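Enoyl-CoA hydratase/isomerase (Pseudomonas aeruginosa, PDB 3LAO) probably hydrates the double bond of an enoyl-CoA thioester, such as a steroid side-chain CoA ester, as a homotrimer of the crotonase family. Local coordinates at residues 7-12 against 30-35; 95-100 against 121-126; 111-116 against 194-199. One frame throughout, in Å; residues are numbered along the deposited sequence.

Interaction 1 (7-12 against 30-35); sequences ANSGPG and AGKRNA
At the edge of the crotonase fold, the loop that leads into the first strand of the main sheet, 14-19, runs across the loop leaving its neighbour, 22-27; A7, N8 and S9 lie against A30, G31 and K32. Backbone sets the spacing: N8 O receives a weak hydrogen bond from G31 N (2.9 Å), bent to 124° at the hydrogen. G31 suits this place because its bare CA lets S9 OG come within 3.2 Å, with N8 O close by on the same residue. OG stands beside the backbone N of S9, opposite its carbonyl carbon (chi1 -69°). Beyond it K32, bent at chi2 and chi3, lays its aliphatic chain along the S9 backbone, CD 3.3 Å from S9 O. At the other end the methyls A7 CB and A30 CB meet at 4.1 Å, and a water held by A30 N also takes a weak bond from N8 N.

N8 shapes its own loop. OD1 accepts from G10 N, above the carbonyl plane, making an Asx turn, while ND2 gives a nearly straight bond to P11 O (3.0 Å, 176°) and another to D28 O. With one bent direct bond, a bridging water and little apolar surface, the contact across the loops is slight, and 7-12 is shaped largely by N8's own bonds, with ND2 also tying it to D28.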
ATOM      1  N   ALA B   7      37.302  14.871   7.394  1.00 74.62           N
ATOM      2  CA  ALA B   7      36.249  15.197   6.430  1.00 64.46           C
ATOM      3  C   ALA B   7      36.773  15.515   5.024  1.00 58.11           C
ATOM      4  O   ALA B   7      37.663  16.337   4.856  1.00 68.02           O
ATOM      5  CB  ALA B   7      35.396  16.333   6.947  1.00 64.76           C
ATOM      6  N   ASN B   8      36.187  14.861   4.027  1.00 43.05           N
ATOM      7  CA  ASN B   8      36.591  14.927   2.630  1.00 37.25           C
ATOM      8  C   ASN B   8      35.735  15.950   1.910  1.00 42.36           C
ATOM      9  O   ASN B   8      34.505  15.860   1.913  1.00 39.75           O
ATOM     10  CB  ASN B   8      36.428  13.521   2.002  1.00 39.23           C
ATOM     11  CG  ASN B   8      36.566  13.492   0.461  1.00 41.04           C
ATOM     12  OD1 ASN B   8      37.547  13.941  -0.102  1.00 49.24           O
ATOM     13  ND2 ASN B   8      35.585  12.904  -0.203  1.00 42.21           N
ATOM     14  N   SER B   9      36.388  16.921   1.280  1.00 43.47           N
ATOM     15  CA  SER B   9      35.688  17.981   0.558  1.00 42.61           C
ATOM     16  C   SER B   9      36.009  17.882  -0.901  1.00 40.40           C
ATOM     17  O   SER B   9      35.567  18.698  -1.696  1.00 51.29           O
ATOM     18  CB  SER B   9      36.119  19.362   1.061  1.00 48.91           C
ATOM     19  OG  SER B   9      35.668  19.617   2.384  1.00 53.44           O
ATOM     20  N   GLY B  10      36.790  16.873  -1.256  1.00 37.59           N
ATOM     21  CA  GLY B  10      37.058  16.594  -2.653  1.00 36.78           C
ATOM     22  C   GLY B  10      36.046  15.643  -3.299  1.00 42.14           C
ATOM     23  O   GLY B  10      34.864  15.568  -2.920  1.00 34.53           O
ATOM     24  N   PRO B  11      36.507  14.911  -4.313  1.00 43.52           N
ATOM     25  CA  PRO B  11      35.629  14.011  -5.060  1.00 38.67           C
ATOM     26  C   PRO B  11      35.026  12.983  -4.108  1.00 43.84           C
ATOM     27  O   PRO B  11      35.690  12.515  -3.158  1.00 37.15           O
ATOM     28  CB  PRO B  11      36.580  13.336  -6.055  1.00 44.26           C
ATOM     29  CG  PRO B  11      37.798  14.233  -6.092  1.00 44.82           C
ATOM     30  CD  PRO B  11      37.913  14.816  -4.733  1.00 37.24           C
ATOM     31  N   GLY B  12      33.760  12.656  -4.354  1.00 48.46           N
ATOM     32  CA  GLY B  12      33.025  11.745  -3.496  1.00 49.33           C
ATOM     33  C   GLY B  12      33.576  10.340  -3.557  1.00 43.69           C
ATOM     34  O   GLY B  12      34.170   9.934  -4.560  1.00 46.64           O
ATOM     35  N   ALA B  30      31.760  14.187   3.711  1.00 36.31           N
ATOM     36  CA  ALA B  30      31.185  15.051   4.763  1.00 36.81           C
ATOM     37  C   ALA B  30      31.442  16.517   4.463  1.00 42.43           C
ATOM     38  O   ALA B  30      30.581  17.394   4.745  1.00 39.15           O
ATOM     39  CB  ALA B  30      31.757  14.701   6.117  1.00 27.39           C
ATOM     40  N   GLY B  31      32.623  16.768   3.882  1.00 35.80           N
ATOM     41  CA  GLY B  31      33.051  18.106   3.515  1.00 35.10           C
ATOM     42  C   GLY B  31      32.068  18.809   2.602  1.00 44.70           C
ATOM     43  O   GLY B  31      31.964  20.035   2.629  1.00 51.35           O
ATOM     44  N   LYS B  32      31.329  18.060   1.790  1.00 42.06           N
ATOM     45  CA  LYS B  32      30.269  18.691   1.015  1.00 40.80           C
ATOM     46  C   LYS B  32      28.875  18.201   1.428  1.00 43.02           C
ATOM     47  O   LYS B  32      27.959  18.148   0.616  1.00 45.89           O
ATOM     48  CB  LYS B  32      30.483  18.488  -0.489  1.00 48.87           C
ATOM     49  CG  LYS B  32      31.925  18.471  -0.962  1.00 57.76           C
ATOM     50  CD  LYS B  32      32.635  19.786  -0.757  1.00 61.60           C
ATOM     51  CE  LYS B  32      32.061  20.844  -1.664  1.00 64.28           C
ATOM     52  NZ  LYS B  32      32.864  22.103  -1.549  1.00 63.52           N
ATOM     53  N   ARG B  33      28.712  17.829   2.686  1.00 43.22           N
ATOM     54  CA  ARG B  33      27.414  17.311   3.136  1.00 46.62           C
ATOM     55  C   ARG B  33      26.967  16.084   2.363  1.00 43.36           C
ATOM     56  O   ARG B  33      25.758  15.799   2.236  1.00 39.52           O
ATOM     57  CB  ARG B  33      26.344  18.396   3.079  1.00 48.32           C
ATOM     58  CG  ARG B  33      26.727  19.578   3.925  1.00 55.13           C
ATOM     59  CD  ARG B  33      25.532  20.109   4.631  1.00 69.41           C
ATOM     60  NE  ARG B  33      25.833  20.442   6.015  1.00 81.69           N
ATOM     61  CZ  ARG B  33      25.773  21.670   6.516  1.00 91.34           C
ATOM     62  NH1 ARG B  33      25.433  22.698   5.739  1.00 91.70           N
ATOM     63  NH2 ARG B  33      26.057  21.866   7.796  1.00 95.55           N
ATOM     64  N   ASN B  34      27.954  15.342   1.873  1.00 39.14           N
ATOM     65  CA  ASN B  34      27.675  14.148   1.102  1.00 35.65           C
ATOM     66  C   ASN B  34      26.778  14.409  -0.107  1.00 37.80           C
ATOM     67  O   ASN B  34      25.973  13.529  -0.486  1.00 30.55           O
ATOM     68  CB  ASN B  34      27.083  13.049   2.002  1.00 29.76           C
ATOM     69  CG  ASN B  34      28.140  12.447   2.937  1.00 35.81           C
ATOM     70  OD1 ASN B  34      27.861  12.103   4.099  1.00 37.19           O
ATOM     71  ND2 ASN B  34      29.373  12.316   2.417  1.00 24.01           N
ATOM     72  N   ALA B  35      26.890  15.608  -0.692  1.00 32.14           N
ATOM     73  CA  ALA B  35      26.308  15.829  -2.008  1.00 33.08           C
ATOM     74  C   ALA B  35      26.922  14.812  -3.012  1.00 38.04           C
ATOM     75  O   ALA B  35      28.117  14.575  -2.991  1.00 41.44           O
ATOM     76  CB  ALA B  35      26.540  17.260  -2.454  1.00 34.65           C
TER
HETATM   77  O   HOH W   1      33.882  12.484   4.663  1.00 41.12           O

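Interaction 2 (95-100 against 121-126); sequences DPWGVV and IELMLN
A type I beta turn from D95 to G98 sets its backbone beside the short helix 119-125, W97 CA lying 5.3 Å from L123 CA. This is the interior of the crotonase fold, and the indole of W97 fills the angle between turn and helix. L123 brings CD1 over the six-membered ring, 3.8 Å from its centroid and 14° off the normal, a CH-pi contact; with CG anti to the backbone N (chi1 -170°), the same methyl also reaches P96 CB at 3.5 Å. One methyl thus serves both neighbours, while the other branch, CD2, reaches W97 CZ2 at 3.9 Å. At the ring edge, near its plane, E122 CB meets W97 CD1 at 3.6 Å, while NE1 is hydrogen-bonded to A119 O. The buried carboxylate of E122 is paired with R156, which also binds the carbonyls of W97 and G98 and so joins turn to helix.

D95 steadies the turn from within: OD1 takes a weak bond from W97 N, and OD2 accepts from V99 N above the carboxylate plane and from V100 N on its anti side. Glycine fits position 98, where phi is positive and the bare CA packs against the N126 amide, 3.5 Å from N126 OD1.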
ATOM      1  N   ASP B  95      22.542  -0.309  -8.969  1.00 33.88           N
ATOM      2  CA  ASP B  95      21.924   0.983  -8.706  1.00 29.15           C
ATOM      3  C   ASP B  95      21.411   1.069  -7.254  1.00 35.04           C
ATOM      4  O   ASP B  95      20.534   0.310  -6.856  1.00 38.01           O
ATOM      5  CB  ASP B  95      20.779   1.190  -9.689  1.00 34.11           C
ATOM      6  CG  ASP B  95      20.105   2.537  -9.532  1.00 39.69           C
ATOM      7  OD1 ASP B  95      20.516   3.288  -8.636  1.00 41.68           O
ATOM      8  OD2 ASP B  95      19.174   2.848 -10.304  1.00 40.22           O
ATOM      9  N   PRO B  96      22.012   1.958  -6.448  1.00 38.25           N
ATOM     10  CA  PRO B  96      21.564   2.223  -5.085  1.00 41.31           C
ATOM     11  C   PRO B  96      20.095   2.595  -5.040  1.00 43.35           C
ATOM     12  O   PRO B  96      19.394   2.176  -4.137  1.00 47.29           O
ATOM     13  CB  PRO B  96      22.410   3.436  -4.676  1.00 39.75           C
ATOM     14  CG  PRO B  96      23.693   3.199  -5.429  1.00 42.51           C
ATOM     15  CD  PRO B  96      23.246   2.704  -6.767  1.00 38.18           C
ATOM     16  N   TRP B  97      19.654   3.399  -5.993  1.00 34.83           N
ATOM     17  CA  TRP B  97      18.272   3.780  -6.089  1.00 29.88           C
ATOM     18  C   TRP B  97      17.308   2.691  -6.544  1.00 34.93           C
ATOM     19  O   TRP B  97      16.107   2.907  -6.588  1.00 44.35           O
ATOM     20  CB  TRP B  97      18.170   5.029  -6.940  1.00 28.15           C
ATOM     21  CG  TRP B  97      18.602   6.188  -6.069  1.00 41.10           C
ATOM     22  CD1 TRP B  97      17.808   6.938  -5.275  1.00 46.64           C
ATOM     23  CD2 TRP B  97      19.938   6.637  -5.840  1.00 39.76           C
ATOM     24  NE1 TRP B  97      18.549   7.857  -4.589  1.00 47.93           N
ATOM     25  CE2 TRP B  97      19.867   7.692  -4.916  1.00 47.53           C
ATOM     26  CE3 TRP B  97      21.187   6.252  -6.330  1.00 34.46           C
ATOM     27  CZ2 TRP B  97      20.996   8.384  -4.478  1.00 43.87           C
ATOM     28  CZ3 TRP B  97      22.307   6.922  -5.885  1.00 41.38           C
ATOM     29  CH2 TRP B  97      22.208   7.978  -4.969  1.00 45.83           C
ATOM     30  N   GLY B  98      17.842   1.523  -6.851  1.00 36.60           N
ATOM     31  CA  GLY B  98      17.063   0.397  -7.346  1.00 40.26           C
ATOM     32  C   GLY B  98      16.155   0.646  -8.541  1.00 48.74           C
ATOM     33  O   GLY B  98      15.089   0.042  -8.647  1.00 52.70           O
ATOM     34  N   VAL B  99      16.558   1.520  -9.453  1.00 50.10           N
ATOM     35  CA  VAL B  99      15.691   1.834 -10.580  1.00 45.03           C
ATOM     36  C   VAL B  99      16.150   1.128 -11.846  1.00 50.91           C
ATOM     37  O   VAL B  99      15.341   0.680 -12.650  1.00 60.60           O
ATOM     38  CB  VAL B  99      15.574   3.361 -10.761  1.00 48.69           C
ATOM     39  CG1 VAL B  99      15.007   3.717 -12.110  1.00 42.12           C
ATOM     40  CG2 VAL B  99      14.705   3.950  -9.650  1.00 51.96           C
ATOM     41  N   VAL B 100      17.461   0.997 -11.984  1.00 47.40           N
ATOM     42  CA  VAL B 100      18.119   0.356 -13.111  1.00 43.57           C
ATOM     43  C   VAL B 100      18.628  -1.072 -12.808  1.00 43.07           C
ATOM     44  O   VAL B 100      19.316  -1.305 -11.809  1.00 47.59           O
ATOM     45  CB  VAL B 100      19.338   1.215 -13.466  1.00 45.45           C
ATOM     46  CG1 VAL B 100      20.358   0.439 -14.294  1.00 45.67           C
ATOM     47  CG2 VAL B 100      18.877   2.449 -14.157  1.00 51.48           C
ATOM     48  N   ILE B 121      16.184  10.689   0.494  1.00 28.60           N
ATOM     49  CA  ILE B 121      14.873  10.087   0.703  1.00 36.97           C
ATOM     50  C   ILE B 121      14.714   8.814  -0.122  1.00 35.00           C
ATOM     51  O   ILE B 121      14.446   7.741   0.420  1.00 31.76           O
ATOM     52  CB  ILE B 121      13.738  11.064   0.343  1.00 39.20           C
ATOM     53  CG1 ILE B 121      13.765  12.278   1.273  1.00 39.90           C
ATOM     54  CG2 ILE B 121      12.390  10.364   0.412  1.00 39.85           C
ATOM     55  CD1 ILE B 121      12.728  13.328   0.939  1.00 33.47           C
ATOM     56  N   GLU B 122      14.881   8.939  -1.434  1.00 28.91           N
ATOM     57  CA  GLU B 122      14.663   7.822  -2.345  1.00 28.49           C
ATOM     58  C   GLU B 122      15.659   6.723  -2.049  1.00 32.28           C
ATOM     59  O   GLU B 122      15.362   5.544  -2.177  1.00 36.94           O
ATOM     60  CB  GLU B 122      14.784   8.270  -3.801  1.00 21.36           C
ATOM     61  CG  GLU B 122      13.538   7.898  -4.665  1.00 92.97           C
ATOM     62  CD  GLU B 122      13.592   6.431  -5.213  1.00124.17           C
ATOM     63  OE1 GLU B 122      13.076   5.505  -4.534  1.00122.74           O
ATOM     64  OE2 GLU B 122      14.136   6.206  -6.329  1.00122.17           O
ATOM     65  N   LEU B 123      16.842   7.120  -1.609  1.00 33.09           N
ATOM     66  CA  LEU B 123      17.879   6.161  -1.331  1.00 34.73           C
ATOM     67  C   LEU B 123      17.426   5.381  -0.108  1.00 37.17           C
ATOM     68  O   LEU B 123      17.533   4.160  -0.052  1.00 37.66           O
ATOM     69  CB  LEU B 123      19.170   6.903  -1.055  1.00 40.37           C
ATOM     70  CG  LEU B 123      20.467   6.130  -0.954  1.00 39.48           C
ATOM     71  CD1 LEU B 123      20.652   5.266  -2.197  1.00 39.19           C
ATOM     72  CD2 LEU B 123      21.598   7.141  -0.792  1.00 36.59           C
HETATM   73  N   MSE B 124      16.863   6.104   0.848  1.00 35.30           N
HETATM   74  CA  MSE B 124      16.365   5.493   2.056  1.00 38.74           C
HETATM   75  C   MSE B 124      15.195   4.532   1.829  1.00 36.68           C
HETATM   76  O   MSE B 124      15.085   3.511   2.505  1.00 43.53           O
HETATM   77  CB  MSE B 124      15.942   6.586   3.011  1.00 42.50           C
HETATM   78  CG  MSE B 124      15.663   6.093   4.374  1.00 40.49           C
HETATM   79 SE   MSE B 124      14.987   7.549   5.439  0.69 43.42          SE
HETATM   80  CE  MSE B 124      13.268   7.816   4.573  1.00 24.14           C
ATOM     81  N   LEU B 125      14.320   4.842   0.880  1.00 36.03           N
ATOM     82  CA  LEU B 125      13.131   4.006   0.661  1.00 34.00           C
ATOM     83  C   LEU B 125      13.438   2.761  -0.164  1.00 36.80           C
ATOM     84  O   LEU B 125      12.575   1.940  -0.384  1.00 40.13           O
ATOM     85  CB  LEU B 125      12.033   4.781  -0.048  1.00 27.58           C
ATOM     86  CG  LEU B 125      11.489   6.006   0.675  1.00 33.50           C
ATOM     87  CD1 LEU B 125      10.619   6.848  -0.275  1.00 20.28           C
ATOM     88  CD2 LEU B 125      10.724   5.535   1.905  1.00 40.61           C
ATOM     89  N   ASN B 126      14.661   2.653  -0.652  1.00 28.76           N
ATOM     90  CA  ASN B 126      15.069   1.499  -1.384  1.00 28.39           C
ATOM     91  C   ASN B 126      15.635   0.442  -0.437  1.00 31.30           C
ATOM     92  O   ASN B 126      16.043  -0.632  -0.840  1.00 45.97           O
ATOM     93  CB  ASN B 126      16.123   1.902  -2.399  1.00 36.50           C
ATOM     94  CG  ASN B 126      16.418   0.798  -3.388  1.00 48.40           C
ATOM     95  OD1 ASN B 126      15.534   0.390  -4.152  1.00 56.26           O
ATOM     96  ND2 ASN B 126      17.652   0.284  -3.368  1.00 42.26           N
TER

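Interaction 3 (111-116 against 194-199); sequences AVQGTC and GEELAR
A111 and E196 pack tightly where the end of strand 108-112 backs onto the first turn of helix 196-209, although no hydrogen bond links the two segments. A111 CB points at the helix and rests 3.7 Å from E196 O, with L197 CA at 4.0 Å; a methyl is short enough to let the helix backbone come this near. E196 folds inward to close the same gap. Its CG, set between the backbone N and carbonyl carbon (chi1 68°), lies 3.9 Å from V112 O, and a second bend at chi2 carries OE2 to Q113 CB at 3.6 Å. This is a helix packed on one face of the mixed sheet of the crotonase fold: E196 also touches V131, A133 and V191 on the adjoining strands, so its side chain spreads over the sheet while OE1 takes a weak bond from G194 N.

Q113 crosses E196 at about a right angle, their amide and carboxylate planes 39° apart, and its NE2 turns instead to the carbonyls of A64 and G66. The looser side lies at L197, partly exposed, whose CD1 stands 4.4 Å from A111 CB and whose side chain leans on V61 and F63 of strand 59-64.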
ATOM      1  N   ALA B 111      20.998   3.737   7.890  1.00 31.04           N
ATOM      2  CA  ALA B 111      20.981   4.711   8.998  1.00 29.99           C
ATOM      3  C   ALA B 111      21.155   6.147   8.489  1.00 27.38           C
ATOM      4  O   ALA B 111      22.113   6.428   7.776  1.00 27.55           O
ATOM      5  CB  ALA B 111      22.099   4.370  10.004  1.00 25.64           C
ATOM      6  N   VAL B 112      20.258   7.054   8.877  1.00 24.40           N
ATOM      7  CA  VAL B 112      20.317   8.453   8.431  1.00 28.35           C
ATOM      8  C   VAL B 112      20.237   9.481   9.568  1.00 33.65           C
ATOM      9  O   VAL B 112      19.478   9.324  10.525  1.00 29.21           O
ATOM     10  CB  VAL B 112      19.149   8.821   7.520  1.00 28.39           C
ATOM     11  CG1 VAL B 112      19.061   7.892   6.317  1.00 27.73           C
ATOM     12  CG2 VAL B 112      17.936   8.754   8.302  1.00 32.36           C
ATOM     13  N   GLN B 113      20.955  10.578   9.384  1.00 33.34           N
ATOM     14  CA  GLN B 113      21.018  11.652  10.370  1.00 38.44           C
ATOM     15  C   GLN B 113      21.141  13.016   9.714  1.00 37.36           C
ATOM     16  O   GLN B 113      21.709  13.159   8.610  1.00 30.00           O
ATOM     17  CB  GLN B 113      22.239  11.472  11.272  1.00 37.57           C
ATOM     18  CG  GLN B 113      23.557  11.975  10.653  1.00 34.09           C
ATOM     19  CD  GLN B 113      24.214  10.974   9.707  1.00 42.76           C
ATOM     20  OE1 GLN B 113      23.543  10.330   8.881  1.00 41.93           O
ATOM     21  NE2 GLN B 113      25.552  10.864   9.800  1.00 42.10           N
ATOM     22  N   GLY B 114      20.653  14.022  10.430  1.00 35.75           N
ATOM     23  CA  GLY B 114      20.799  15.406  10.025  1.00 34.40           C
ATOM     24  C   GLY B 114      19.959  15.840   8.833  1.00 45.42           C
ATOM     25  O   GLY B 114      18.796  16.192   8.984  1.00 60.01           O
ATOM     26  N   THR B 115      20.585  15.828   7.664  1.00 40.56           N
ATOM     27  CA  THR B 115      20.020  16.355   6.444  1.00 40.15           C
ATOM     28  C   THR B 115      19.840  15.234   5.433  1.00 42.28           C
ATOM     29  O   THR B 115      20.724  14.417   5.253  1.00 38.59           O
ATOM     30  CB  THR B 115      20.945  17.426   5.848  1.00 42.20           C
ATOM     31  OG1 THR B 115      20.521  18.717   6.278  1.00 48.23           O
ATOM     32  CG2 THR B 115      20.911  17.392   4.351  1.00 46.22           C
ATOM     33  N   CYS B 116      18.684  15.211   4.778  1.00 32.54           N
ATOM     34  CA  CYS B 116      18.342  14.124   3.868  1.00 31.59           C
ATOM     35  C   CYS B 116      17.558  14.639   2.666  1.00 36.50           C
ATOM     36  O   CYS B 116      16.359  14.390   2.541  1.00 43.90           O
ATOM     37  CB  CYS B 116      17.538  13.047   4.598  1.00 38.12           C
ATOM     38  SG  CYS B 116      17.501  11.445   3.759  1.00 40.01           S
ATOM     39  N   GLY B 194      22.970  10.210  17.331  1.00 44.17           N
ATOM     40  CA  GLY B 194      24.150   9.436  17.702  1.00 42.94           C
ATOM     41  C   GLY B 194      23.957   7.934  17.859  1.00 40.61           C
ATOM     42  O   GLY B 194      24.928   7.189  17.983  1.00 39.50           O
ATOM     43  N   GLU B 195      22.697   7.497  17.849  1.00 40.64           N
ATOM     44  CA  GLU B 195      22.363   6.094  18.071  1.00 39.69           C
ATOM     45  C   GLU B 195      21.882   5.409  16.800  1.00 40.38           C
ATOM     46  O   GLU B 195      21.562   4.223  16.819  1.00 44.30           O
ATOM     47  CB  GLU B 195      21.284   5.956  19.149  1.00 46.59           C
ATOM     48  CG  GLU B 195      21.822   5.979  20.555  1.00 62.85           C
ATOM     49  CD  GLU B 195      23.072   5.109  20.685  1.00 81.03           C
ATOM     50  OE1 GLU B 195      24.158   5.693  20.921  1.00 87.28           O
ATOM     51  OE2 GLU B 195      22.974   3.856  20.524  1.00 82.21           O
ATOM     52  N   GLU B 196      21.828   6.134  15.692  1.00 35.68           N
ATOM     53  CA  GLU B 196      21.188   5.555  14.529  1.00 35.28           C
ATOM     54  C   GLU B 196      22.016   4.401  13.940  1.00 35.42           C
ATOM     55  O   GLU B 196      21.458   3.411  13.469  1.00 37.28           O
ATOM     56  CB  GLU B 196      20.765   6.611  13.490  1.00 28.67           C
ATOM     57  CG  GLU B 196      21.911   7.328  12.786  1.00 35.62           C
ATOM     58  CD  GLU B 196      22.648   8.385  13.663  1.00 48.20           C
ATOM     59  OE1 GLU B 196      22.171   8.734  14.783  1.00 38.95           O
ATOM     60  OE2 GLU B 196      23.722   8.866  13.208  1.00 53.66           O
ATOM     61  N   LEU B 197      23.333   4.497  13.980  1.00 30.36           N
ATOM     62  CA  LEU B 197      24.110   3.441  13.351  1.00 29.96           C
ATOM     63  C   LEU B 197      24.143   2.227  14.264  1.00 38.54           C
ATOM     64  O   LEU B 197      24.031   1.103  13.784  1.00 43.72           O
ATOM     65  CB  LEU B 197      25.516   3.893  13.001  1.00 31.60           C
ATOM     66  CG  LEU B 197      26.386   2.814  12.350  1.00 39.49           C
ATOM     67  CD1 LEU B 197      25.806   2.173  11.061  1.00 24.43           C
ATOM     68  CD2 LEU B 197      27.755   3.397  12.106  1.00 39.60           C
ATOM     69  N   ALA B 198      24.255   2.440  15.577  1.00 37.46           N
ATOM     70  CA  ALA B 198      24.266   1.304  16.498  1.00 34.30           C
ATOM     71  C   ALA B 198      22.983   0.504  16.349  1.00 35.80           C
ATOM     72  O   ALA B 198      22.974  -0.738  16.421  1.00 43.67           O
ATOM     73  CB  ALA B 198      24.418   1.750  17.903  1.00 24.18           C
ATOM     74  N   ARG B 199      21.898   1.227  16.136  1.00 34.31           N
ATOM     75  CA  ARG B 199      20.582   0.625  16.025  1.00 30.66           C
ATOM     76  C   ARG B 199      20.412  -0.087  14.690  1.00 33.20           C
ATOM     77  O   ARG B 199      19.977  -1.231  14.645  1.00 35.00           O
ATOM     78  CB  ARG B 199      19.521   1.688  16.184  1.00 34.79           C
ATOM     79  CG  ARG B 199      18.170   1.096  16.365  1.00 39.73           C
ATOM     80  CD  ARG B 199      18.186   0.090  17.517  1.00 40.23           C
ATOM     81  NE  ARG B 199      16.997  -0.735  17.452  1.00 53.96           N
ATOM     82  CZ  ARG B 199      16.561  -1.502  18.442  1.00 74.02           C
ATOM     83  NH1 ARG B 199      17.223  -1.531  19.601  1.00 78.67           N
ATOM     84  NH2 ARG B 199      15.455  -2.234  18.277  1.00 75.79           N
TER

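How the interactions relate
Interactions 2 and 3 are buried, whereas interaction 1 lies at the surface, its centre about 18 Å from that of the chain, against about 4 Å for interaction 2. Interaction 1 ties two loops next to edge strand 14-19 and its neighbour 22-27 with a weak backbone bond and a water; interaction 2 relies on indole-leucine packing and a buried charge, and interaction 3 on van der Waals contact between strand and helix. The last two touch, I121 CG1 lying 3.6 Å from C116 O, because strand 115-117 leads into helix 119-125; their segments alternate along the chain. Interaction 1 touches neither, its nearest atoms being about 5 Å from interaction 3 and about 8 Å from interaction 2.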